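Local coordinates for protein minor fimbrium tip subunit Mfa3 (Porphyromonas gingivalis ATCC 33277, PDB 5NF4) that forms part of the tip of the minor fimbriae, filamentous pili that mediate biofilm formation and adhesion to host cells and other oral bacteria, at residues Val201-Gly206 and Asn247-Tyr252. Sequence-based numbering, arbitrary orientation.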
ATOM      1  N   VAL A 201      14.414  -0.581   7.290  1.00 37.04           N
ATOM      2  CA  VAL A 201      15.303  -0.186   8.387  1.00 36.90           C
ATOM      3  C   VAL A 201      16.745  -0.645   8.145  1.00 38.90           C
ATOM      4  O   VAL A 201      17.042  -1.832   7.989  1.00 39.60           O
ATOM      5  CB  VAL A 201      14.774  -0.737   9.733  1.00 37.98           C
ATOM      6  CG1 VAL A 201      15.693  -0.364  10.873  1.00 42.27           C
ATOM      7  CG2 VAL A 201      13.370  -0.204  10.012  1.00 36.55           C
ATOM      8  N   ASN A 202      17.643   0.335   8.115  1.00 39.52           N
ATOM      9  CA  ASN A 202      19.025   0.110   7.776  1.00 38.94           C
ATOM     10  C   ASN A 202      19.965   0.489   8.912  1.00 39.93           C
ATOM     11  O   ASN A 202      19.950   1.628   9.385  1.00 41.82           O
ATOM     12  CB  ASN A 202      19.380   0.907   6.521  1.00 41.85           C
ATOM     13  CG  ASN A 202      18.525   0.503   5.311  1.00 40.20           C
ATOM     14  OD1 ASN A 202      18.915  -0.362   4.528  1.00 43.43           O
ATOM     15  ND2 ASN A 202      17.356   1.095   5.190  1.00 39.69           N
ATOM     16  N   ILE A 203      20.750  -0.476   9.375  1.00 41.62           N
ATOM     17  CA  ILE A 203      21.694  -0.224  10.464  1.00 43.33           C
ATOM     18  C   ILE A 203      23.028   0.148   9.855  1.00 44.98           C
ATOM     19  O   ILE A 203      23.840  -0.707   9.473  1.00 47.52           O
ATOM     20  CB  ILE A 203      21.841  -1.453  11.406  1.00 43.15           C
ATOM     21  CG1 ILE A 203      20.468  -2.038  11.748  1.00 42.50           C
ATOM     22  CG2 ILE A 203      22.645  -1.093  12.642  1.00 43.28           C
ATOM     23  CD1 ILE A 203      19.440  -1.056  12.259  1.00 44.39           C
ATOM     24  N   VAL A 204      23.267   1.447   9.775  1.00 42.42           N
ATOM     25  CA  VAL A 204      24.497   1.946   9.173  1.00 45.09           C
ATOM     26  C   VAL A 204      25.735   1.736  10.070  1.00 46.71           C
ATOM     27  O   VAL A 204      26.860   1.647   9.598  1.00 47.54           O
ATOM     28  CB  VAL A 204      24.321   3.432   8.818  1.00 57.37           C
ATOM     29  CG1 VAL A 204      23.158   3.603   7.869  1.00 54.87           C
ATOM     30  CG2 VAL A 204      24.059   4.240  10.046  1.00 51.76           C
ATOM     31  N   GLU A 205      25.498   1.627  11.371  1.00 46.42           N
ATOM     32  CA  GLU A 205      26.561   1.437  12.321  1.00 50.23           C
ATOM     33  C   GLU A 205      26.024   0.733  13.573  1.00 47.31           C
ATOM     34  O   GLU A 205      24.892   0.993  13.983  1.00 46.35           O
ATOM     35  CB  GLU A 205      27.182   2.809  12.616  1.00 56.94           C
ATOM     36  CG  GLU A 205      27.770   3.059  13.944  1.00 67.33           C
ATOM     37  CD  GLU A 205      28.389   4.456  14.003  1.00 69.69           C
ATOM     38  OE1 GLU A 205      28.389   5.164  12.958  1.00 61.51           O
ATOM     39  OE2 GLU A 205      28.859   4.842  15.088  1.00 79.72           O
ATOM     40  N   GLY A 206      26.842  -0.165  14.137  1.00 53.45           N
ATOM     41  CA  GLY A 206      26.532  -0.843  15.389  1.00 63.33           C
ATOM     42  C   GLY A 206      25.583  -2.030  15.296  1.00 54.39           C
ATOM     43  O   GLY A 206      24.926  -2.382  16.284  1.00 51.61           O
ATOM     44  N   ASN A 247      22.751  -5.210   6.178  1.00 50.40           N
ATOM     45  CA  ASN A 247      22.302  -4.525   7.394  1.00 49.39           C
ATOM     46  C   ASN A 247      20.963  -3.840   7.183  1.00 45.57           C
ATOM     47  O   ASN A 247      20.618  -2.844   7.844  1.00 42.14           O
ATOM     48  CB  ASN A 247      23.377  -3.537   7.847  1.00 50.06           C
ATOM     49  CG  ASN A 247      24.638  -4.236   8.279  1.00 55.05           C
ATOM     50  OD1 ASN A 247      24.590  -5.394   8.690  1.00 55.76           O
ATOM     51  ND2 ASN A 247      25.784  -3.551   8.179  1.00 57.56           N
ATOM     52  N   GLN A 248      20.193  -4.426   6.269  1.00 43.26           N
ATOM     53  CA  GLN A 248      18.865  -3.969   5.948  1.00 43.37           C
ATOM     54  C   GLN A 248      17.799  -4.966   6.425  1.00 44.01           C
ATOM     55  O   GLN A 248      17.902  -6.156   6.145  1.00 43.85           O
ATOM     56  CB  GLN A 248      18.732  -3.757   4.445  1.00 40.70           C
ATOM     57  CG  GLN A 248      17.315  -3.357   4.021  1.00 39.70           C
ATOM     58  CD  GLN A 248      17.183  -3.255   2.505  1.00 45.53           C
ATOM     59  OE1 GLN A 248      17.739  -4.071   1.759  1.00 45.30           O
ATOM     60  NE2 GLN A 248      16.468  -2.247   2.048  1.00 46.53           N
ATOM     61  N   TRP A 249      16.804  -4.446   7.147  1.00 41.60           N
ATOM     62  CA  TRP A 249      15.615  -5.199   7.583  1.00 40.02           C
ATOM     63  C   TRP A 249      14.328  -4.652   6.954  1.00 38.46           C
ATOM     64  O   TRP A 249      14.105  -3.439   6.906  1.00 38.52           O
ATOM     65  CB  TRP A 249      15.480  -5.163   9.118  1.00 38.33           C
ATOM     66  CG  TRP A 249      16.358  -6.193   9.832  1.00 40.12           C
ATOM     67  CD1 TRP A 249      15.946  -7.398  10.352  1.00 46.16           C
ATOM     68  CD2 TRP A 249      17.770  -6.110  10.097  1.00 40.07           C
ATOM     69  NE1 TRP A 249      17.007  -8.065  10.914  1.00 45.18           N
ATOM     70  CE2 TRP A 249      18.141  -7.303  10.770  1.00 43.31           C
ATOM     71  CE3 TRP A 249      18.756  -5.155   9.826  1.00 43.65           C
ATOM     72  CZ2 TRP A 249      19.441  -7.551  11.190  1.00 45.33           C
ATOM     73  CZ3 TRP A 249      20.063  -5.410  10.233  1.00 45.81           C
ATOM     74  CH2 TRP A 249      20.394  -6.603  10.908  1.00 49.77           C
ATOM     75  N   LEU A 250      13.439  -5.548   6.533  1.00 37.22           N
ATOM     76  CA  LEU A 250      12.208  -5.117   5.853  1.00 36.68           C
ATOM     77  C   LEU A 250      10.955  -5.670   6.492  1.00 33.59           C
ATOM     78  O   LEU A 250      10.949  -6.790   7.013  1.00 37.78           O
ATOM     79  CB  LEU A 250      12.216  -5.552   4.377  1.00 38.00           C
ATOM     80  CG  LEU A 250      13.296  -4.983   3.471  1.00 42.42           C
ATOM     81  CD1 LEU A 250      13.134  -5.604   2.077  1.00 48.22           C
ATOM     82  CD2 LEU A 250      13.224  -3.449   3.400  1.00 43.07           C
ATOM     83  N   GLY A 251       9.900  -4.874   6.404  1.00 32.11           N
ATOM     84  CA  GLY A 251       8.550  -5.341   6.634  1.00 33.46           C
ATOM     85  C   GLY A 251       7.541  -4.519   5.838  1.00 33.49           C
ATOM     86  O   GLY A 251       7.880  -3.531   5.157  1.00 34.10           O
ATOM     87  N   TYR A 252       6.285  -4.918   5.932  1.00 31.23           N
ATOM     88  CA  TYR A 252       5.207  -4.212   5.247  1.00 31.48           C
ATOM     89  C   TYR A 252       3.996  -4.120   6.144  1.00 31.37           C
ATOM     90  O   TYR A 252       3.803  -4.944   7.024  1.00 31.78           O
ATOM     91  CB  TYR A 252       4.826  -4.920   3.929  1.00 31.77           C
ATOM     92  CG  TYR A 252       6.004  -5.233   3.049  1.00 32.76           C
ATOM     93  CD1 TYR A 252       6.752  -6.389   3.232  1.00 34.21           C
ATOM     94  CD2 TYR A 252       6.397  -4.362   2.043  1.00 33.91           C
ATOM     95  CE1 TYR A 252       7.819  -6.671   2.429  1.00 37.61           C
ATOM     96  CE2 TYR A 252       7.463  -4.655   1.237  1.00 37.05           C
ATOM     97  CZ  TYR A 252       8.178  -5.802   1.444  1.00 41.77           C
ATOM     98  OH  TYR A 252       9.268  -6.107   0.664  1.00 43.76           O
TER
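Val201 and Trp249 form an antiparallel hydrogen-bonded pair: Val201 N gives its hydrogen to Trp249 O at 2.9 Å, and Trp249 N returns a bond to Val201 O at 2.8 Å. Two residues further along, Ile203 N donates a third hydrogen bond to Asn247 O at 2.8 Å. Beyond it, the CB of Asn247 rests 3.3 Å from Ile203 O.

On the face carrying Val201 and Trp249, CG of Trp249 is turned beside its own backbone N (chi1 -82°) and, with the ring's rotation about CB-CG, the six-membered ring extends along the strand direction to Ile203. There CG1 of Ile203 meets Trp249 CZ3 obliquely at 3.7 Å. Leu210, Ile213 and Leu240 continue this apolar layer around the valine, isoleucine and tryptophan.

The non-hydrogen-bonded pair Asn202 and Gln248 occupies the reverse face, the two side chains running alongside each other with amide planes 39° apart. Asn202 OD1 lies against the aliphatic part of Gln248, 3.4 Å from its CB. Gln248 is extended, CG anti to its backbone N (chi1 176°), and its NE2 and Asn202 ND2 both bond Asp200 OD1, so one carboxylate oxygen ties the neighbouring amides together; Asn202 ND2 also reaches Tyr328 O.

Strand 180-205 is thus flanked by antiparallel strand 248-254 and parallel strand 324-332, a mixed beta-sheet arrangement within the FimB/Mfa2-family fold of this fimbrial tip protein.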